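Local coordinates for protein Aster-A (Mus musculus, PDB 6GQF), which carries cholesterol from the plasma membrane to the endoplasmic reticulum without vesicles, binding the sterol in its VASt (ASTER) domain, the part described here, at residues A[35-40]-A[147-152]; A[41-46]-A[162-167]; A[130-135]-A[143-148]. All coordinates share one frame; numbering follows the deposited sequence.

Interaction 1: residues A[35-40]-A[147-152]; sequences PDLSGR and AHRYCI. With HC3 (25-hydroxycholesterol), chain E.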
loop_
_atom_site.group_PDB
_atom_site.type_symbol
_atom_site.label_atom_id
_atom_site.label_comp_id
_atom_site.label_asym_id
_atom_site.label_seq_id
_atom_site.Cartn_x
_atom_site.Cartn_y
_atom_site.Cartn_z
ATOM N N PRO A 35 -13.664 -9.534 1.924
ATOM C CA PRO A 35 -14.056 -8.723 0.768
ATOM C C PRO A 35 -13.196 -7.467 0.606
ATOM O O PRO A 35 -12.113 -7.379 1.185
ATOM C CB PRO A 35 -15.506 -8.359 1.090
ATOM C CG PRO A 35 -15.578 -8.358 2.606
ATOM C CD PRO A 35 -14.342 -9.054 3.143
ATOM N N ASP A 36 -13.684 -6.510 -0.179
ATOM C CA ASP A 36 -12.995 -5.239 -0.373
ATOM C C ASP A 36 -13.208 -4.298 0.814
ATOM O O ASP A 36 -13.861 -4.658 1.795
ATOM C CB ASP A 36 -13.477 -4.567 -1.663
ATOM C CG ASP A 36 -12.981 -5.272 -2.907
ATOM O OD1 ASP A 36 -12.603 -6.459 -2.812
ATOM O OD2 ASP A 36 -12.971 -4.640 -3.984
ATOM N N LEU A 37 -12.651 -3.094 0.711
ATOM C CA LEU A 37 -12.775 -2.083 1.756
ATOM C C LEU A 37 -13.784 -1.016 1.349
ATOM O O LEU A 37 -13.952 -0.723 0.166
ATOM C CB LEU A 37 -11.413 -1.445 2.048
ATOM C CG LEU A 37 -10.343 -2.373 2.635
ATOM C CD1 LEU A 37 -8.987 -1.692 2.618
ATOM C CD2 LEU A 37 -10.701 -2.798 4.047
ATOM N N SER A 38 -14.446 -0.436 2.344
ATOM C CA SER A 38 -15.493 0.553 2.117
ATOM C C SER A 38 -14.917 1.939 1.868
ATOM O O SER A 38 -15.337 2.914 2.493
ATOM C CB SER A 38 -16.441 0.596 3.316
ATOM O OG SER A 38 -15.742 0.949 4.500
ATOM N N GLY A 39 -13.951 2.019 0.958
ATOM C CA GLY A 39 -13.333 3.283 0.599
ATOM C C GLY A 39 -13.338 3.482 -0.904
ATOM O O GLY A 39 -14.215 4.167 -1.432
ATOM N N ARG A 40 -12.360 2.888 -1.586
ATOM C CA ARG A 40 -12.302 2.921 -3.046
ATOM C C ARG A 40 -11.547 1.714 -3.588
ATOM O O ARG A 40 -10.741 1.103 -2.881
ATOM C CB ARG A 40 -11.632 4.205 -3.543
ATOM C CG ARG A 40 -12.388 5.476 -3.217
ATOM C CD ARG A 40 -11.730 6.700 -3.822
ATOM N NE ARG A 40 -12.387 7.924 -3.369
ATOM C CZ ARG A 40 -11.998 9.152 -3.699
ATOM N NH1 ARG A 40 -10.950 9.334 -4.491
ATOM N NH2 ARG A 40 -12.659 10.203 -3.233
ATOM N N ALA A 147 -5.926 2.141 5.669
ATOM C CA ALA A 147 -5.829 0.695 5.482
ATOM C C ALA A 147 -5.956 0.334 4.004
ATOM O O ALA A 147 -6.670 0.995 3.250
ATOM C CB ALA A 147 -6.898 -0.018 6.290
ATOM N N HIS A 148 -5.247 -0.719 3.604
ATOM C CA HIS A 148 -5.211 -1.172 2.216
ATOM C C HIS A 148 -5.168 -2.698 2.148
ATOM O O HIS A 148 -4.502 -3.348 2.956
ATOM C CB HIS A 148 -3.998 -0.573 1.501
ATOM C CG HIS A 148 -3.846 0.897 1.725
ATOM N ND1 HIS A 148 -4.217 1.836 0.789
ATOM C CD2 HIS A 148 -3.386 1.589 2.794
ATOM C CE1 HIS A 148 -3.988 3.044 1.268
ATOM N NE2 HIS A 148 -3.490 2.923 2.486
ATOM N N ARG A 149 -5.885 -3.261 1.178
ATOM C CA ARG A 149 -5.951 -4.708 0.991
ATOM C C ARG A 149 -5.514 -5.086 -0.421
ATOM O O ARG A 149 -6.093 -4.619 -1.395
ATOM C CB ARG A 149 -7.370 -5.222 1.256
ATOM C CG ARG A 149 -7.454 -6.734 1.433
ATOM C CD ARG A 149 -8.890 -7.250 1.502
ATOM N NE ARG A 149 -9.661 -6.667 2.599
ATOM C CZ ARG A 149 -9.586 -7.056 3.870
ATOM N NH1 ARG A 149 -8.760 -8.026 4.233
ATOM N NH2 ARG A 149 -10.338 -6.465 4.787
ATOM N N TYR A 150 -4.485 -5.923 -0.517
ATOM C CA TYR A 150 -4.044 -6.481 -1.790
ATOM C C TYR A 150 -4.613 -7.888 -1.948
ATOM O O TYR A 150 -4.482 -8.708 -1.042
ATOM C CB TYR A 150 -2.520 -6.558 -1.870
ATOM C CG TYR A 150 -1.764 -5.254 -1.728
ATOM C CD1 TYR A 150 -1.629 -4.632 -0.493
ATOM C CD2 TYR A 150 -1.137 -4.678 -2.820
ATOM C CE1 TYR A 150 -0.923 -3.457 -0.360
ATOM C CE2 TYR A 150 -0.424 -3.506 -2.696
ATOM C CZ TYR A 150 -0.319 -2.899 -1.463
ATOM O OH TYR A 150 0.391 -1.731 -1.333
ATOM N N CYS A 151 -5.234 -8.164 -3.093
ATOM C CA CYS A 151 -5.683 -9.514 -3.431
ATOM C C CYS A 151 -4.961 -10.013 -4.685
ATOM O O CYS A 151 -5.070 -9.403 -5.748
ATOM C CB CYS A 151 -7.198 -9.549 -3.657
ATOM S SG CYS A 151 -8.217 -9.004 -2.263
ATOM N N ILE A 152 -4.214 -11.108 -4.550
ATOM C CA ILE A 152 -3.600 -11.783 -5.695
ATOM C C ILE A 152 -4.268 -13.137 -5.918
ATOM O O ILE A 152 -4.195 -14.023 -5.068
ATOM C CB ILE A 152 -2.079 -11.983 -5.502
ATOM C CG1 ILE A 152 -1.369 -10.625 -5.551
ATOM C CG2 ILE A 152 -1.512 -12.925 -6.580
ATOM C CD1 ILE A 152 0.151 -10.681 -5.408
HETATM C C18 HC3 E . -0.921 10.227 1.008
HETATM C C13 HC3 E . -0.321 9.938 2.388
HETATM C C12 HC3 E . 1.079 9.795 2.150
HETATM C C11 HC3 E . 1.459 8.466 1.275
HETATM C C9 HC3 E . 0.864 7.186 1.853
HETATM C C10 HC3 E . 1.244 5.863 0.989
HETATM C C19 HC3 E . 1.089 6.202 -0.476
HETATM C C1 HC3 E . 2.713 5.512 1.216
HETATM C C2 HC3 E . 3.119 4.247 0.496
HETATM C C3 HC3 E . 2.256 3.079 0.847
HETATM O O1 HC3 E . 2.611 1.952 0.045
HETATM C C4 HC3 E . 0.775 3.381 0.633
HETATM C C5 HC3 E . 0.390 4.698 1.302
HETATM C C6 HC3 E . -1.171 4.951 1.775
HETATM C C7 HC3 E . -1.407 6.106 2.672
HETATM C C8 HC3 E . -0.638 7.380 2.034
HETATM C C14 HC3 E . -0.914 8.594 2.885
HETATM C C15 HC3 E . -2.432 8.928 3.314
HETATM C C16 HC3 E . -2.355 10.591 3.742
HETATM C C17 HC3 E . -0.919 11.066 3.444
HETATM C C20 HC3 E . -0.781 12.424 2.946
HETATM C C21 HC3 E . 0.579 12.975 3.470
HETATM C C22 HC3 E . -1.936 13.434 3.271
HETATM C C23 HC3 E . -1.594 14.552 4.226
HETATM C C24 HC3 E . -2.918 15.182 4.586
HETATM C C25 HC3 E . -2.703 16.566 5.148
HETATM C C26 HC3 E . -4.045 17.077 5.614
HETATM C C27 HC3 E . -1.746 16.495 6.322
HETATM O O2 HC3 E . -2.195 17.407 4.139
#
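Leu37 packs its two methyl groups on the strand backbone and the side chain of Arg149, and this is the close part of the contact. Its first torsion (chi1 -65°), with CG anti to the carbonyl carbon, brings the branch point over the strand; from there CD1 rests against the main chain, 3.6 Å from Ala147 O and 3.8 Å from His148 CA, while CD2 reaches the guanidinium, 3.8 Å from Arg149 NH2. The two side chains cross obliquely, and CD1 of Leu37 also lies 4.1 Å from Arg149 CB. Segment 147-152 belongs to the curved antiparallel sheet of the Bet v 1-like VASt fold, and the loop 35-40 passes over the face that carries Ala147 and Arg149, on the other side from the sterol. His148 sends its imidazole to that opposite face, where it meets 25-hydroxycholesterol. Beyond Arg149 the contact loosens toward solvent. Pro35 is exposed, its CB directed away from the strand, and its carbonyl is what approaches: Pro35 O lies 2.9 Å from Arg149 NE, but the angle is too poor for a hydrogen bond. The arginine chain bends at CG-CD (chi3 -59°), and its NH1 forms a salt bridge with Asp130 on the adjoining strand. Replacing Arg149 by an alanine would probably leave Asp130 without this charged mate and open a gap beside the CD2 methyl of Leu37. Asp36 keeps its distance, with OD1 6.2 Å from Arg149 NE, and pairs with Arg163 instead. Further along, Gly39 and Arg40 both face Ser166 in a classic beta bulge, through which the loop enters strand 40-47.

Interaction 2: residues A[41-46]-A[162-167]; sequences LLINSV and LRVSSE
Val164 O takes two backbone donors from the strand beside it, Leu42 N at 2.7 Å and Ile43 N at 3.1 Å. The second bond is the straighter (164°) and uses a carbonyl lone pair in plane, whereas Leu42 N sits nearly end-on to the C=O. Two residues facing one make this a classic beta bulge, and the antiparallel register shifts by one between Leu41 and Ile43. Past the bulge regular pairing resumes, with Val164 N returning a bond to Ile43 O and with Ser45 and Leu162 exchanging a pair. On the Ile43 face, the isoleucine and Val164 lie side by side and point the same way, Ile43 CD1 against Val164 CG2 at 3.9 Å. The face of Asn44 and Arg163 is more polar: Asn44 runs alongside Arg163, its OD1 3.4 Å from Arg163 CG, with amide and guanidinium planes turned 78° apart. A bend of the Arg163 chain at CG-CD (chi3 71°) turns the guanidinium so that Leu41 CD1 lies over one of its faces. In the Bet v 1-like VASt fold this pair forms one margin of the sheet, strand 40-47 being outermost within the chain. Outer partners position several of these groups. Asp36 forms a salt bridge to NH2 of Arg163, and Arg161 donates to Asn44 OD1. Ile43 and Val164 both press on Phe194 of the long helix 176-202, while the hydroxyl of Ser45 bonds to Asp198 farther along it. At the bulge Leu42 CD2 packs beside Ser166, whose OG is bonded to His148 of the sterol pocket.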
loop_
_atom_site.group_PDB
_atom_site.type_symbol
_atom_site.label_atom_id
_atom_site.label_comp_id
_atom_site.label_asym_id
_atom_site.label_seq_id
_atom_site.Cartn_x
_atom_site.Cartn_y
_atom_site.Cartn_z
ATOM N N LEU A 41 -11.820 1.381 -4.848
ATOM C CA LEU A 41 -11.103 0.327 -5.557
ATOM C C LEU A 41 -10.024 0.967 -6.417
ATOM O O LEU A 41 -10.322 1.559 -7.450
ATOM C CB LEU A 41 -12.060 -0.501 -6.422
ATOM C CG LEU A 41 -11.441 -1.623 -7.263
ATOM C CD1 LEU A 41 -10.872 -2.725 -6.377
ATOM C CD2 LEU A 41 -12.468 -2.189 -8.229
ATOM N N LEU A 42 -8.772 0.848 -5.989
ATOM C CA LEU A 42 -7.679 1.574 -6.623
ATOM C C LEU A 42 -7.153 0.839 -7.851
ATOM O O LEU A 42 -6.929 1.445 -8.899
ATOM C CB LEU A 42 -6.538 1.806 -5.622
ATOM C CG LEU A 42 -6.754 2.827 -4.493
ATOM C CD1 LEU A 42 -7.067 4.206 -5.042
ATOM C CD2 LEU A 42 -7.846 2.395 -3.531
ATOM N N ILE A 43 -6.962 -0.469 -7.715
ATOM C CA ILE A 43 -6.415 -1.282 -8.793
ATOM C C ILE A 43 -7.271 -2.515 -9.027
ATOM O O ILE A 43 -7.781 -3.119 -8.086
ATOM C CB ILE A 43 -4.972 -1.720 -8.489
ATOM C CG1 ILE A 43 -4.062 -0.494 -8.370
ATOM C CG2 ILE A 43 -4.452 -2.658 -9.575
ATOM C CD1 ILE A 43 -2.672 -0.808 -7.829
ATOM N N ASN A 44 -7.422 -2.875 -10.297
ATOM C CA ASN A 44 -8.103 -4.100 -10.688
ATOM C C ASN A 44 -7.612 -4.515 -12.071
ATOM O O ASN A 44 -8.304 -4.333 -13.069
ATOM C CB ASN A 44 -9.621 -3.907 -10.675
ATOM C CG ASN A 44 -10.375 -5.202 -10.898
ATOM O OD1 ASN A 44 -9.856 -6.287 -10.647
ATOM N ND2 ASN A 44 -11.610 -5.091 -11.370
ATOM N N SER A 45 -6.399 -5.054 -12.112
ATOM C CA SER A 45 -5.742 -5.400 -13.362
ATOM C C SER A 45 -5.428 -6.888 -13.450
ATOM O O SER A 45 -5.298 -7.567 -12.433
ATOM C CB SER A 45 -4.457 -4.587 -13.506
ATOM O OG SER A 45 -4.732 -3.201 -13.393
ATOM N N VAL A 46 -5.312 -7.386 -14.675
ATOM C CA VAL A 46 -4.868 -8.753 -14.907
ATOM C C VAL A 46 -3.510 -8.713 -15.589
ATOM O O VAL A 46 -3.331 -8.038 -16.602
ATOM C CB VAL A 46 -5.872 -9.552 -15.764
ATOM C CG1 VAL A 46 -5.341 -10.951 -16.036
ATOM C CG2 VAL A 46 -7.228 -9.634 -15.066
ATOM N N LEU A 162 -4.812 -8.753 -9.967
ATOM C CA LEU A 162 -4.428 -7.943 -8.817
ATOM C C LEU A 162 -5.544 -6.956 -8.473
ATOM O O LEU A 162 -5.989 -6.193 -9.331
ATOM C CB LEU A 162 -3.118 -7.198 -9.101
ATOM C CG LEU A 162 -2.589 -6.249 -8.020
ATOM C CD1 LEU A 162 -2.320 -6.974 -6.723
ATOM C CD2 LEU A 162 -1.320 -5.570 -8.492
ATOM N N ARG A 163 -6.005 -6.996 -7.225
ATOM C CA ARG A 163 -6.970 -6.023 -6.717
ATOM C C ARG A 163 -6.392 -5.262 -5.527
ATOM O O ARG A 163 -5.742 -5.846 -4.660
ATOM C CB ARG A 163 -8.277 -6.708 -6.307
ATOM C CG ARG A 163 -9.126 -7.170 -7.466
ATOM C CD ARG A 163 -10.310 -7.996 -6.992
ATOM N NE ARG A 163 -11.324 -7.200 -6.299
ATOM C CZ ARG A 163 -12.301 -6.525 -6.902
ATOM N NH1 ARG A 163 -12.407 -6.520 -8.226
ATOM N NH2 ARG A 163 -13.175 -5.841 -6.177
ATOM N N VAL A 164 -6.628 -3.953 -5.495
ATOM C CA VAL A 164 -6.251 -3.137 -4.350
ATOM C C VAL A 164 -7.367 -2.165 -3.999
ATOM O O VAL A 164 -7.714 -1.283 -4.784
ATOM C CB VAL A 164 -4.958 -2.344 -4.606
ATOM C CG1 VAL A 164 -4.551 -1.573 -3.348
ATOM C CG2 VAL A 164 -3.837 -3.275 -5.051
ATOM N N SER A 165 -7.927 -2.348 -2.811
ATOM C CA SER A 165 -8.904 -1.425 -2.264
ATOM C C SER A 165 -8.307 -0.776 -1.028
ATOM O O SER A 165 -7.410 -1.334 -0.399
ATOM C CB SER A 165 -10.204 -2.149 -1.919
ATOM O OG SER A 165 -9.948 -3.213 -1.022
ATOM N N SER A 166 -8.805 0.408 -0.691
ATOM C CA SER A 166 -8.289 1.160 0.445
ATOM C C SER A 166 -9.431 1.792 1.219
ATOM O O SER A 166 -10.577 1.768 0.778
ATOM C CB SER A 166 -7.311 2.230 -0.030
ATOM O OG SER A 166 -6.312 1.626 -0.842
ATOM N N GLU A 167 -9.114 2.337 2.387
ATOM C CA GLU A 167 -10.085 3.100 3.153
ATOM C C GLU A 167 -9.370 3.977 4.177
ATOM O O GLU A 167 -8.254 3.677 4.598
ATOM C CB GLU A 167 -11.099 2.171 3.836
ATOM C CG GLU A 167 -10.575 1.404 5.036
ATOM C CD GLU A 167 -11.624 0.471 5.634
ATOM O OE1 GLU A 167 -12.736 0.386 5.070
ATOM O OE2 GLU A 167 -11.337 -0.177 6.668
#

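Interaction 3: residues A[130-135]-A[143-148]; sequences DSEVLT and YFYTAH. With HC3 (25-hydroxycholesterol), chain E.
Ser131 N donates to His148 O at 2.8 Å, the shortest of the backbone bonds that zip this antiparallel hairpin together, and His148 N returns a bond to Ser131 O. One step on, Val133 N reaches Thr146 O in an almost straight line (173°), while the return bond from Thr146 N is weak. Val133, Thr135, Phe144, Thr146 and His148 form part of the wall of the pocket that holds 25-hydroxycholesterol. Thr146 holds OG1 between its backbone N and carbonyl carbon (chi1 66°), which sets the hydroxyl beside the CB of Val133 and lets it share a 2.9 Å hydrogen bond with His148 NE2, either group being the possible donor. With Ser166 as a second grip at ND1, that bond fixes the turn of the His148 ring, whose NE2 is nearest sterol atom C6. Val133 CG1 packs against sterol C7 at 3.8 Å. Thr135 CG2 meets sterol C14 and the edge of the Phe144 ring meets sterol C16, so these residues follow the ring system from its B ring to its D ring. On the face of Glu132 and Tyr145, the tyrosine runs side by side with Leu134, Tyr145 CB to Leu134 CG at 4.2 Å, and Glu132 OE1 comes obliquely to Tyr145 CE2, the carboxylate and ring planes 44° apart. Strand 108-119 flanks the hairpin on the side of 127-136, where the hydroxyl of Ser131 is hydrogen-bonded to Glu113; strand 159-170 flanks the other side, and helix 176-202 closes over Phe144 and His148 at Ile182, Ser186 and Ile190.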
loop_
_atom_site.group_PDB
_atom_site.type_symbol
_atom_site.label_atom_id
_atom_site.label_comp_id
_atom_site.label_asym_id
_atom_site.label_seq_id
_atom_site.Cartn_x
_atom_site.Cartn_y
_atom_site.Cartn_z
ATOM N N ASP A 130 -3.055 -7.598 4.159
ATOM C CA ASP A 130 -3.599 -6.382 4.748
ATOM C C ASP A 130 -2.473 -5.450 5.156
ATOM O O ASP A 130 -1.469 -5.888 5.711
ATOM C CB ASP A 130 -4.459 -6.701 5.971
ATOM C CG ASP A 130 -5.836 -7.214 5.605
ATOM O OD1 ASP A 130 -6.429 -6.707 4.629
ATOM O OD2 ASP A 130 -6.333 -8.121 6.308
ATOM N N SER A 131 -2.657 -4.161 4.897
ATOM C CA SER A 131 -1.622 -3.173 5.158
ATOM C C SER A 131 -2.157 -2.033 6.018
ATOM O O SER A 131 -3.185 -1.441 5.699
ATOM C CB SER A 131 -1.072 -2.631 3.836
ATOM O OG SER A 131 0.045 -1.786 4.057
ATOM N N GLU A 132 -1.464 -1.750 7.121
ATOM C CA GLU A 132 -1.752 -0.577 7.946
ATOM C C GLU A 132 -0.652 0.459 7.755
ATOM O O GLU A 132 0.513 0.191 8.040
ATOM C CB GLU A 132 -1.857 -0.944 9.426
ATOM C CG GLU A 132 -2.972 -1.903 9.773
ATOM C CD GLU A 132 -3.043 -2.160 11.266
ATOM O OE1 GLU A 132 -3.147 -1.175 12.030
ATOM O OE2 GLU A 132 -2.977 -3.340 11.678
ATOM N N VAL A 133 -1.028 1.640 7.278
ATOM C CA VAL A 133 -0.068 2.694 6.975
ATOM C C VAL A 133 -0.280 3.874 7.901
ATOM O O VAL A 133 -1.330 4.517 7.885
ATOM C CB VAL A 133 -0.181 3.163 5.511
ATOM C CG1 VAL A 133 0.760 4.336 5.239
ATOM C CG2 VAL A 133 0.124 2.012 4.566
ATOM N N LEU A 134 0.734 4.147 8.712
ATOM C CA LEU A 134 0.716 5.281 9.616
ATOM C C LEU A 134 1.747 6.283 9.144
ATOM O O LEU A 134 2.943 5.990 9.105
ATOM C CB LEU A 134 0.999 4.846 11.055
ATOM C CG LEU A 134 -0.150 4.140 11.786
ATOM C CD1 LEU A 134 -0.428 2.732 11.261
ATOM C CD2 LEU A 134 0.164 4.082 13.256
ATOM N N THR A 135 1.260 7.456 8.754
ATOM C CA THR A 135 2.106 8.558 8.334
ATOM C C THR A 135 2.329 9.498 9.515
ATOM O O THR A 135 1.371 9.993 10.109
ATOM C CB THR A 135 1.475 9.328 7.165
ATOM O OG1 THR A 135 0.292 9.995 7.618
ATOM C CG2 THR A 135 1.101 8.376 6.040
ATOM N N TYR A 143 -5.363 12.238 13.983
ATOM C CA TYR A 143 -6.768 12.099 13.623
ATOM C C TYR A 143 -7.077 10.809 12.864
ATOM O O TYR A 143 -8.134 10.212 13.067
ATOM C CB TYR A 143 -7.215 13.298 12.783
ATOM C CG TYR A 143 -7.552 14.520 13.599
ATOM C CD1 TYR A 143 -6.558 15.380 14.037
ATOM C CD2 TYR A 143 -8.868 14.814 13.930
ATOM C CE1 TYR A 143 -6.862 16.496 14.781
ATOM C CE2 TYR A 143 -9.181 15.930 14.675
ATOM C CZ TYR A 143 -8.173 16.770 15.098
ATOM O OH TYR A 143 -8.471 17.889 15.843
ATOM N N PHE A 144 -6.162 10.377 12.001
ATOM C CA PHE A 144 -6.462 9.311 11.054
ATOM C C PHE A 144 -5.255 8.460 10.697
ATOM O O PHE A 144 -4.114 8.833 10.950
ATOM C CB PHE A 144 -7.046 9.904 9.763
ATOM C CG PHE A 144 -6.007 10.532 8.858
ATOM C CD1 PHE A 144 -5.436 11.758 9.172
ATOM C CD2 PHE A 144 -5.600 9.893 7.696
ATOM C CE1 PHE A 144 -4.479 12.333 8.346
ATOM C CE2 PHE A 144 -4.646 10.464 6.869
ATOM C CZ PHE A 144 -4.087 11.685 7.197
ATOM N N TYR A 145 -5.542 7.303 10.112
ATOM C CA TYR A 145 -4.547 6.471 9.449
ATOM C C TYR A 145 -5.303 5.748 8.332
ATOM O O TYR A 145 -6.518 5.903 8.224
ATOM C CB TYR A 145 -3.867 5.504 10.432
ATOM C CG TYR A 145 -4.739 4.375 10.949
ATOM C CD1 TYR A 145 -5.657 4.586 11.969
ATOM C CD2 TYR A 145 -4.624 3.094 10.427
ATOM C CE1 TYR A 145 -6.448 3.554 12.443
ATOM C CE2 TYR A 145 -5.411 2.058 10.893
ATOM C CZ TYR A 145 -6.318 2.291 11.900
ATOM O OH TYR A 145 -7.096 1.253 12.358
ATOM N N THR A 146 -4.603 4.990 7.489
ATOM C CA THR A 146 -5.239 4.365 6.323
ATOM C C THR A 146 -4.975 2.865 6.261
ATOM O O THR A 146 -3.946 2.387 6.742
ATOM C CB THR A 146 -4.768 5.015 4.990
ATOM O OG1 THR A 146 -3.369 4.766 4.776
ATOM C CG2 THR A 146 -5.028 6.511 5.009
ATOM N N ALA A 147 -5.926 2.141 5.669
ATOM C CA ALA A 147 -5.829 0.695 5.482
ATOM C C ALA A 147 -5.956 0.334 4.004
ATOM O O ALA A 147 -6.670 0.995 3.250
ATOM C CB ALA A 147 -6.898 -0.018 6.290
ATOM N N HIS A 148 -5.247 -0.719 3.604
ATOM C CA HIS A 148 -5.211 -1.172 2.216
ATOM C C HIS A 148 -5.168 -2.698 2.148
ATOM O O HIS A 148 -4.502 -3.348 2.956
ATOM C CB HIS A 148 -3.998 -0.573 1.501
ATOM C CG HIS A 148 -3.846 0.897 1.725
ATOM N ND1 HIS A 148 -4.217 1.836 0.789
ATOM C CD2 HIS A 148 -3.386 1.589 2.794
ATOM C CE1 HIS A 148 -3.988 3.044 1.268
ATOM N NE2 HIS A 148 -3.490 2.923 2.486
HETATM C C18 HC3 E . -0.921 10.227 1.008
HETATM C C13 HC3 E . -0.321 9.938 2.388
HETATM C C12 HC3 E . 1.079 9.795 2.150
HETATM C C11 HC3 E . 1.459 8.466 1.275
HETATM C C9 HC3 E . 0.864 7.186 1.853
HETATM C C10 HC3 E . 1.244 5.863 0.989
HETATM C C19 HC3 E . 1.089 6.202 -0.476
HETATM C C1 HC3 E . 2.713 5.512 1.216
HETATM C C2 HC3 E . 3.119 4.247 0.496
HETATM C C3 HC3 E . 2.256 3.079 0.847
HETATM O O1 HC3 E . 2.611 1.952 0.045
HETATM C C4 HC3 E . 0.775 3.381 0.633
HETATM C C5 HC3 E . 0.390 4.698 1.302
HETATM C C6 HC3 E . -1.171 4.951 1.775
HETATM C C7 HC3 E . -1.407 6.106 2.672
HETATM C C8 HC3 E . -0.638 7.380 2.034
HETATM C C14 HC3 E . -0.914 8.594 2.885
HETATM C C15 HC3 E . -2.432 8.928 3.314
HETATM C C16 HC3 E . -2.355 10.591 3.742
HETATM C C17 HC3 E . -0.919 11.066 3.444
HETATM C C20 HC3 E . -0.781 12.424 2.946
HETATM C C21 HC3 E . 0.579 12.975 3.470
HETATM C C22 HC3 E . -1.936 13.434 3.271
HETATM C C23 HC3 E . -1.594 14.552 4.226
HETATM C C24 HC3 E . -2.918 15.182 4.586
HETATM C C25 HC3 E . -2.703 16.566 5.148
HETATM C C26 HC3 E . -4.045 17.077 5.614
HETATM C C27 HC3 E . -1.746 16.495 6.322
HETATM O O2 HC3 E . -2.195 17.407 4.139
#

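Three neighbouring strands, 127-136, 144-156 and 159-170, tie these contacts into one sheet, with 40-47 beyond. Interactions 2 and 3 are both antiparallel pairings with a buried, inward face, but they differ in what that face meets: mostly apolar side chains and the long helix in interaction 2, the bound sterol and a polar threonine-histidine pair in interaction 3. Interaction 1 is of another kind, a loop laid on the outer face of strand 144-156 with no hydrogen bond between its segments, partly open to solvent. Charges link it outward, Asp36 to Arg163 of interaction 2 and Arg149 to Asp130 of interaction 3. On the inward face, Ser166 of interaction 2 probably bonds to His148, which interactions 1 and 3 share.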